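Local coordinates for cell division protein SepF (Methanobrevibacter smithii, PDB 7AL1) that probably tethers the division protein FtsZ to the membrane during archaeal cell division, this piece being its folded C-terminal part, at residues M15-K20 against I25-D30; D30-L33 against P38-L41; E59-M64 against I84-K89. One frame throughout, in Å; residues are numbered along the deposited sequence. Where two conformers were deposited one is given.

Interaction 1 of 3, residues M15-K20 against I25-D30; sequences MLIRPK and INYVVD
Met15 meets Tyr27 through its terminal methyl: the thioether chain, bent at chi2 and chi3 (-65° and -63°), doubles round and lays CE 4.0 Å from the phenol oxygen OH of Tyr27, the two side chains roughly perpendicular. Two residues on, Ile17 points the same way and carries the largest share of the contact from the strand. In the conformer given, one of two, its CG1 stands beside the backbone N and chi2 is extended, which carries CD1 out to helix 22-33, where it lies against two side chains. One is the Tyr27 ring, met obliquely with CD1 3.9 Å from CE2 and about as far from CD2; the other is Val28, whose CG2 is 3.8 Å from Ile17 CD1. The second branch of Ile17 joins in, CG2 coming within 3.9 Å of the same Val28 methyl, so the two branched side chains lie alongside each other, running opposite ways. Strand 15-17 and helix 25-30 run nearly antiparallel, at 166° with axes 10.4 Å apart, as expected for the first half of a beta-alpha-beta unit whose return strand is 39-42. Leu41 of that strand touches both Val28 and Pro19. At the strand's other edge, the one not paired with 39-42, the sheet runs on into the second subunit, with which Met15 and Leu16 pair in a parallel ladder, and Lys96 of that subunit packs on Ile17 and Tyr27. Past the end of the strand the chain swings closer to the helix, and Pro19 takes over: its ring carbon CB rests 4.2 Å from the backbone N of Ile25 and 4.3 Å from Ile25 CG1. Leu46 of helix 44-49 touches both Pro19 and Ile25.

Interaction 2 of 3, residues D30-L33 against P38-L41; sequences DQVL and PVIL
With Val39 CG1 opposite the backbone N (chi1 177°), its other methyl, CG2, stands beside that N and reaches from the strand to the helix. Val32 holds the same rotamer (chi1 179°), and its own CG2 comes to 3.7 Å from CG2 of Val39; the two short side chains meet at an angle, methyl against methyl. The same Val39 methyl also lies 4.0 Å from CB of Gln31, so it sits against two consecutive residues of the helix. Only the root of the glutamine is used here: its chain bends at chi2, and its amide oxygen OE1 accepts a hydrogen bond from the side chain of Asn37, in the link between helix and strand, while CB packs on Val39. Around the pair, Met15 and Ile17 of strand 13-17 also touch Val39, while Ile86 and Met64 close in on Val32, which leaves the contact buried. No hydrogen bond joins the two segments. The arrangement is that of the helix-to-strand half of a beta-alpha-beta crossover, where the end of helix 22-33 packs on the start of strand 39-42, parallel to and beside strand 13-17.

Interaction 3 of 3, residues E59-M64 against I84-K89; sequences EKIKQM and IIIAPK
Apolar side chains make the whole contact, and Ile86, in the given conformer of two, is at its middle. Its CG1 stands beside the backbone N with chi2 extended at 164°, which projects CD1 from the strand to the helix, between two residues one turn apart. Ile61 meets it with the flank of its chain, CG1 lying 3.9 Å from Ile86 CD1 as the two isoleucines cross at a slant. Met64 meets it with its end: the chain leaves the helix extended through chi2 and turns at chi3 (-73°), bringing CE to 3.8 Å from CD1 of Ile86. The same methyl reaches the second branch too, CE of Met64 being 4.1 Å from CG2 of Ile86, with the side chains nearly perpendicular. Ile84, two residues earlier on the same face of the strand, gives a looser touch, its CD1 standing 4.5 Å from CD1 of Ile61. Helix 51-68 here lies over one face of the mixed beta sheet, at 34° to strand 81-87, an inner strand between 39-42 and 71-78; the axes of the short segments are 10.6 Å apart. Neighbours extend this apolar layer: Leu41 touches Ile61 and Ile86, and Ala72 of strand 71-78 touches Ile61. On the reverse side of the strand, Ile85 packs on Ile40 of the second subunit. Polar bonds stay outside the contact between these segments. Backbone bonds hold the helix turn itself, Met64 N donating to Lys60 O at 3.0 Å.

In the fold
All three contacts belong to one layer in which two helices cover the same face of the sheet. Interactions 1 and 2 share helix 22-33, with centres 7 Å apart, and their strands are paired: Met15 O lies 2.7 Å from Ile40 N. Interaction 3, centred 8 Å from interaction 2, continues the sheet, Val39 O standing 2.8 Å from Ile86 N. Between the helices, interactions 1 and 3 join through a probable hydrogen bond between Asn26 OD1 and Lys60 NZ, 2.8 Å apart, and through Val29 packing on Met64. The second subunit reaches residues of all three contacts: the sheet's other face and the edge of strand 13-17 both meet it.

Interaction 1 of 3, residues M15-K20 against I25-D30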
loop_
_atom_site.group_PDB
_atom_site.type_symbol
_atom_site.label_atom_id
_atom_site.label_comp_id
_atom_site.label_asym_id
_atom_site.label_seq_id
_atom_site.Cartn_x
_atom_site.Cartn_y
_atom_site.Cartn_z
ATOM N N MET A 15 0.903 -4.743 -7.266
ATOM C CA MET A 15 -0.311 -4.686 -8.050
ATOM C C MET A 15 -1.398 -3.985 -7.268
ATOM O O MET A 15 -1.527 -4.173 -6.056
ATOM C CB MET A 15 -0.820 -6.085 -8.397
ATOM C CG MET A 15 0.252 -7.080 -8.736
ATOM S SD MET A 15 1.110 -6.606 -10.248
ATOM C CE MET A 15 -0.255 -6.700 -11.394
ATOM N N LEU A 16 -2.192 -3.184 -7.949
ATOM C CA LEU A 16 -3.340 -2.516 -7.357
ATOM C C LEU A 16 -4.572 -3.017 -8.081
ATOM O O LEU A 16 -4.663 -2.919 -9.307
ATOM C CB LEU A 16 -3.221 -0.996 -7.487
ATOM C CG LEU A 16 -1.992 -0.467 -6.716
ATOM C CD1 LEU A 16 -0.938 -0.047 -7.722
ATOM C CD2 LEU A 16 -2.311 0.693 -5.812
ATOM N N ILE A 17 -5.522 -3.563 -7.331
ATOM C CA ILE A 17 -6.670 -4.271 -7.903
ATOM C C ILE A 17 -7.904 -3.983 -7.049
ATOM O O ILE A 17 -7.815 -4.111 -5.820
ATOM C CB ILE A 17 -6.366 -5.789 -7.920
ATOM C CG1 ILE A 17 -5.033 -6.129 -8.631
ATOM C CG2 ILE A 17 -7.471 -6.570 -8.606
ATOM C CD1 ILE A 17 -4.517 -7.609 -8.521
ATOM N N ARG A 18 -9.034 -3.687 -7.687
ATOM C CA ARG A 18 -10.349 -3.523 -7.067
ATOM C C ARG A 18 -11.242 -4.612 -7.663
ATOM O O ARG A 18 -11.922 -4.391 -8.687
ATOM C CB ARG A 18 -10.905 -2.125 -7.318
ATOM C CG ARG A 18 -12.229 -1.876 -6.677
ATOM C CD ARG A 18 -12.569 -0.399 -6.777
ATOM N NE ARG A 18 -13.813 -0.054 -6.119
ATOM C CZ ARG A 18 -14.976 0.106 -6.741
ATOM N NH1 ARG A 18 -15.067 -0.074 -8.057
ATOM N NH2 ARG A 18 -16.053 0.436 -6.035
ATOM N N PRO A 19 -11.275 -5.819 -7.078
ATOM C CA PRO A 19 -11.971 -6.915 -7.758
ATOM C C PRO A 19 -13.468 -6.677 -7.837
ATOM O O PRO A 19 -14.096 -6.143 -6.911
ATOM C CB PRO A 19 -11.675 -8.148 -6.889
ATOM C CG PRO A 19 -11.197 -7.607 -5.586
ATOM C CD PRO A 19 -10.534 -6.295 -5.897
ATOM N N LYS A 20 -14.058 -7.144 -8.940
ATOM C CA LYS A 20 -15.504 -7.105 -9.128
ATOM C C LYS A 20 -16.135 -8.472 -9.268
ATOM O O LYS A 20 -17.368 -8.573 -9.165
ATOM C CB LYS A 20 -15.857 -6.290 -10.377
ATOM C CG LYS A 20 -15.437 -4.848 -10.293
ATOM C CD LYS A 20 -16.102 -4.038 -11.391
ATOM C CE LYS A 20 -15.620 -2.610 -11.362
ATOM N NZ LYS A 20 -16.272 -1.814 -12.436
ATOM N N ILE A 25 -10.814 -12.159 -7.885
ATOM C CA ILE A 25 -10.228 -12.629 -6.639
ATOM C C ILE A 25 -9.150 -13.667 -6.921
ATOM O O ILE A 25 -8.068 -13.649 -6.326
ATOM C CB ILE A 25 -11.317 -13.186 -5.712
ATOM C CG1 ILE A 25 -12.303 -12.092 -5.265
ATOM C CG2 ILE A 25 -10.706 -13.853 -4.482
ATOM C CD1 ILE A 25 -13.610 -12.640 -4.640
ATOM N N ASN A 26 -9.446 -14.628 -7.799
ATOM C CA ASN A 26 -8.498 -15.692 -8.075
ATOM C C ASN A 26 -7.285 -15.146 -8.792
ATOM O O ASN A 26 -6.194 -15.671 -8.616
ATOM C CB ASN A 26 -9.211 -16.810 -8.809
ATOM C CG ASN A 26 -10.089 -17.617 -7.869
ATOM O OD1 ASN A 26 -9.763 -17.755 -6.682
ATOM N ND2 ASN A 26 -11.200 -18.124 -8.361
ATOM N N TYR A 27 -7.438 -14.057 -9.539
ATOM C CA TYR A 27 -6.275 -13.399 -10.100
ATOM C C TYR A 27 -5.397 -12.797 -9.014
ATOM O O TYR A 27 -4.173 -12.864 -9.108
ATOM C CB TYR A 27 -6.728 -12.324 -11.084
ATOM C CG TYR A 27 -5.594 -11.550 -11.712
ATOM C CD1 TYR A 27 -4.790 -12.113 -12.698
ATOM C CD2 TYR A 27 -5.295 -10.271 -11.296
ATOM C CE1 TYR A 27 -3.750 -11.382 -13.266
ATOM C CE2 TYR A 27 -4.264 -9.543 -11.860
ATOM C CZ TYR A 27 -3.493 -10.113 -12.819
ATOM O OH TYR A 27 -2.472 -9.359 -13.354
ATOM N N VAL A 28 -6.003 -12.148 -8.016
ATOM C CA VAL A 28 -5.248 -11.629 -6.873
ATOM C C VAL A 28 -4.426 -12.742 -6.252
ATOM O O VAL A 28 -3.238 -12.581 -5.964
ATOM C CB VAL A 28 -6.202 -10.999 -5.842
ATOM C CG1 VAL A 28 -5.514 -10.754 -4.525
ATOM C CG2 VAL A 28 -6.796 -9.733 -6.367
ATOM N N VAL A 29 -5.066 -13.890 -6.014
ATOM C CA VAL A 29 -4.366 -15.019 -5.396
ATOM C C VAL A 29 -3.175 -15.413 -6.241
ATOM O O VAL A 29 -2.063 -15.644 -5.737
ATOM C CB VAL A 29 -5.330 -16.203 -5.221
ATOM C CG1 VAL A 29 -4.614 -17.453 -4.726
ATOM C CG2 VAL A 29 -6.437 -15.824 -4.257
ATOM N N ASP A 30 -3.384 -15.517 -7.548
ATOM C CA ASP A 30 -2.293 -15.934 -8.419
ATOM C C ASP A 30 -1.135 -14.934 -8.392
ATOM O O ASP A 30 0.032 -15.326 -8.439
ATOM C CB ASP A 30 -2.804 -16.146 -9.844
ATOM C CG ASP A 30 -3.708 -17.351 -9.982
ATOM O OD1 ASP A 30 -3.814 -18.113 -9.017
ATOM O OD2 ASP A 30 -4.308 -17.490 -11.058
#

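Interaction 2 of 3, residues D30-L33 against P38-L41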
loop_
_atom_site.group_PDB
_atom_site.type_symbol
_atom_site.label_atom_id
_atom_site.label_comp_id
_atom_site.label_asym_id
_atom_site.label_seq_id
_atom_site.Cartn_x
_atom_site.Cartn_y
_atom_site.Cartn_z
ATOM N N ASP A 30 -3.384 -15.517 -7.548
ATOM C CA ASP A 30 -2.293 -15.934 -8.419
ATOM C C ASP A 30 -1.135 -14.934 -8.392
ATOM O O ASP A 30 0.032 -15.326 -8.439
ATOM C CB ASP A 30 -2.804 -16.146 -9.844
ATOM C CG ASP A 30 -3.708 -17.351 -9.982
ATOM O OD1 ASP A 30 -3.814 -18.113 -9.017
ATOM O OD2 ASP A 30 -4.308 -17.490 -11.058
ATOM N N GLN A 31 -1.444 -13.638 -8.292
ATOM C CA GLN A 31 -0.384 -12.629 -8.237
ATOM C C GLN A 31 0.474 -12.808 -6.996
ATOM O O GLN A 31 1.705 -12.720 -7.056
ATOM C CB GLN A 31 -0.985 -11.232 -8.288
ATOM C CG GLN A 31 -1.477 -10.871 -9.672
ATOM C CD GLN A 31 -0.309 -10.768 -10.640
ATOM O OE1 GLN A 31 0.664 -10.057 -10.380
ATOM N NE2 GLN A 31 -0.383 -11.508 -11.732
ATOM N N VAL A 32 -0.159 -13.030 -5.850
ATOM C CA VAL A 32 0.587 -13.197 -4.607
ATOM C C VAL A 32 1.342 -14.513 -4.612
ATOM O O VAL A 32 2.537 -14.549 -4.294
ATOM C CB VAL A 32 -0.362 -13.105 -3.404
ATOM C CG1 VAL A 32 0.401 -13.301 -2.102
ATOM C CG2 VAL A 32 -1.067 -11.768 -3.373
ATOM N N LEU A 33 0.657 -15.611 -4.977
ATOM C CA LEU A 33 1.217 -16.955 -4.776
ATOM C C LEU A 33 2.108 -17.394 -5.924
ATOM O O LEU A 33 3.110 -18.080 -5.700
ATOM C CB LEU A 33 0.072 -17.965 -4.615
ATOM C CG LEU A 33 -0.812 -17.665 -3.423
ATOM C CD1 LEU A 33 -1.719 -18.875 -3.219
ATOM C CD2 LEU A 33 -0.016 -17.394 -2.169
ATOM N N PRO A 38 3.299 -8.316 -4.180
ATOM C CA PRO A 38 2.332 -7.727 -3.254
ATOM C C PRO A 38 1.145 -7.169 -4.016
ATOM O O PRO A 38 1.261 -6.728 -5.167
ATOM C CB PRO A 38 3.132 -6.600 -2.589
ATOM C CG PRO A 38 4.566 -6.944 -2.818
ATOM C CD PRO A 38 4.609 -7.641 -4.145
ATOM N N VAL A 39 -0.008 -7.168 -3.359
ATOM C CA VAL A 39 -1.233 -6.633 -3.935
ATOM C C VAL A 39 -1.845 -5.663 -2.949
ATOM O O VAL A 39 -2.058 -6.001 -1.776
ATOM C CB VAL A 39 -2.242 -7.743 -4.300
ATOM C CG1 VAL A 39 -3.546 -7.130 -4.827
ATOM C CG2 VAL A 39 -1.644 -8.696 -5.313
ATOM N N ILE A 40 -2.098 -4.448 -3.394
ATOM C CA ILE A 40 -2.937 -3.506 -2.650
ATOM C C ILE A 40 -4.354 -3.704 -3.167
ATOM O O ILE A 40 -4.659 -3.373 -4.317
ATOM C CB ILE A 40 -2.459 -2.056 -2.773
ATOM C CG1 ILE A 40 -1.049 -1.921 -2.166
ATOM C CG2 ILE A 40 -3.457 -1.155 -2.074
ATOM C CD1 ILE A 40 -0.362 -0.591 -2.452
ATOM N N LEU A 41 -5.189 -4.329 -2.348
ATOM C CA LEU A 41 -6.490 -4.834 -2.724
ATOM C C LEU A 41 -7.541 -3.873 -2.189
ATOM O O LEU A 41 -7.528 -3.547 -0.996
ATOM C CB LEU A 41 -6.638 -6.195 -2.006
ATOM C CG LEU A 41 -7.850 -7.047 -2.268
ATOM C CD1 LEU A 41 -7.933 -7.386 -3.704
ATOM C CD2 LEU A 41 -7.741 -8.321 -1.454
#

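Interaction 3 of 3, residues E59-M64 against I84-K89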
loop_
_atom_site.group_PDB
_atom_site.type_symbol
_atom_site.label_atom_id
_atom_site.label_comp_id
_atom_site.label_asym_id
_atom_site.label_seq_id
_atom_site.Cartn_x
_atom_site.Cartn_y
_atom_site.Cartn_z
ATOM N N GLU A 59 -12.143 -15.385 2.750
ATOM C CA GLU A 59 -11.704 -16.766 2.942
ATOM C C GLU A 59 -10.425 -17.043 2.171
ATOM O O GLU A 59 -9.549 -17.772 2.655
ATOM C CB GLU A 59 -12.810 -17.732 2.530
ATOM C CG GLU A 59 -14.005 -17.719 3.478
ATOM C CD GLU A 59 -15.226 -18.411 2.900
ATOM O OE1 GLU A 59 -15.135 -18.938 1.773
ATOM O OE2 GLU A 59 -16.278 -18.424 3.577
ATOM N N LYS A 60 -10.280 -16.473 0.968
ATOM C CA LYS A 60 -9.055 -16.682 0.202
ATOM C C LYS A 60 -7.879 -15.969 0.858
ATOM O O LYS A 60 -6.749 -16.472 0.836
ATOM C CB LYS A 60 -9.239 -16.208 -1.241
ATOM C CG LYS A 60 -10.348 -16.923 -2.000
ATOM C CD LYS A 60 -9.938 -18.268 -2.568
ATOM C CE LYS A 60 -11.048 -18.831 -3.453
ATOM N NZ LYS A 60 -10.547 -19.573 -4.642
ATOM N N ILE A 61 -8.114 -14.790 1.438
ATOM C CA ILE A 61 -7.044 -14.117 2.167
ATOM C C ILE A 61 -6.606 -14.971 3.354
ATOM O O ILE A 61 -5.404 -15.130 3.609
ATOM C CB ILE A 61 -7.484 -12.695 2.564
ATOM C CG1 ILE A 61 -7.613 -11.826 1.304
ATOM C CG2 ILE A 61 -6.514 -12.069 3.541
ATOM C CD1 ILE A 61 -8.385 -10.536 1.508
ATOM N N LYS A 62 -7.572 -15.551 4.069
ATOM C CA LYS A 62 -7.260 -16.444 5.179
ATOM C C LYS A 62 -6.380 -17.596 4.722
ATOM O O LYS A 62 -5.376 -17.923 5.369
ATOM C CB LYS A 62 -8.579 -16.972 5.732
ATOM C CG LYS A 62 -8.461 -17.894 6.900
ATOM C CD LYS A 62 -9.823 -18.530 7.213
ATOM C CE LYS A 62 -10.932 -17.502 7.351
ATOM N NZ LYS A 62 -10.581 -16.360 8.243
ATOM N N GLN A 63 -6.730 -18.203 3.589
ATOM C CA GLN A 63 -5.957 -19.321 3.061
ATOM C C GLN A 63 -4.539 -18.892 2.686
ATOM O O GLN A 63 -3.565 -19.623 2.925
ATOM C CB GLN A 63 -6.714 -19.936 1.881
ATOM C CG GLN A 63 -6.114 -21.229 1.310
ATOM C CD GLN A 63 -7.056 -21.956 0.348
ATOM O OE1 GLN A 63 -7.292 -23.158 0.480
ATOM N NE2 GLN A 63 -7.598 -21.221 -0.622
ATOM N N MET A 64 -4.384 -17.700 2.105
ATOM C CA MET A 64 -3.039 -17.282 1.735
ATOM C C MET A 64 -2.170 -17.069 2.968
ATOM O O MET A 64 -0.981 -17.403 2.959
ATOM C CB MET A 64 -3.061 -16.003 0.903
ATOM C CG MET A 64 -3.587 -16.187 -0.518
ATOM S SD MET A 64 -3.344 -14.770 -1.614
ATOM C CE MET A 64 -4.571 -13.747 -0.890
ATOM N N ILE A 84 -6.511 -3.212 1.674
ATOM C CA ILE A 84 -5.664 -4.180 2.375
ATOM C C ILE A 84 -4.419 -4.421 1.540
ATOM O O ILE A 84 -4.503 -4.465 0.311
ATOM C CB ILE A 84 -6.419 -5.510 2.554
ATOM C CG1 ILE A 84 -7.725 -5.284 3.303
ATOM C CG2 ILE A 84 -5.604 -6.602 3.249
ATOM C CD1 ILE A 84 -8.788 -6.322 2.983
ATOM N N ILE A 85 -3.253 -4.515 2.162
ATOM C CA ILE A 85 -2.072 -4.977 1.452
ATOM C C ILE A 85 -1.794 -6.428 1.775
ATOM O O ILE A 85 -1.742 -6.812 2.951
ATOM C CB ILE A 85 -0.824 -4.106 1.688
ATOM C CG1 ILE A 85 0.307 -4.623 0.773
ATOM C CG2 ILE A 85 -0.431 -4.050 3.131
ATOM C CD1 ILE A 85 1.419 -3.654 0.539
ATOM N N ILE A 86 -1.660 -7.244 0.746
ATOM C CA ILE A 86 -1.263 -8.636 0.885
ATOM C C ILE A 86 0.168 -8.761 0.393
ATOM O O ILE A 86 0.452 -8.497 -0.777
ATOM C CB ILE A 86 -2.185 -9.569 0.084
ATOM C CG1 ILE A 86 -3.628 -9.406 0.543
ATOM C CG2 ILE A 86 -1.709 -11.018 0.209
ATOM C CD1 ILE A 86 -4.604 -9.987 -0.424
ATOM N N ALA A 87 1.065 -9.208 1.259
ATOM C CA ALA A 87 2.465 -9.333 0.916
ATOM C C ALA A 87 2.837 -10.799 0.860
ATOM O O ALA A 87 2.560 -11.537 1.809
ATOM C CB ALA A 87 3.322 -8.632 1.966
ATOM N N PRO A 88 3.449 -11.255 -0.220
ATOM C CA PRO A 88 3.881 -12.650 -0.294
ATOM C C PRO A 88 5.041 -12.915 0.646
ATOM O O PRO A 88 5.808 -12.018 0.990
ATOM C CB PRO A 88 4.347 -12.787 -1.745
ATOM C CG PRO A 88 4.892 -11.408 -2.073
ATOM C CD PRO A 88 3.902 -10.475 -1.392
ATOM N N LYS A 89 5.178 -14.169 1.054
ATOM C CA LYS A 89 6.401 -14.547 1.747
ATOM C C LYS A 89 7.600 -14.122 0.903
ATOM O O LYS A 89 7.635 -14.368 -0.301
ATOM C CB LYS A 89 6.414 -16.055 1.963
ATOM C CG LYS A 89 7.334 -16.483 3.098
ATOM C CD LYS A 89 7.241 -17.975 3.374
ATOM C CE LYS A 89 8.098 -18.373 4.568
ATOM N NZ LYS A 89 7.889 -19.805 4.927
#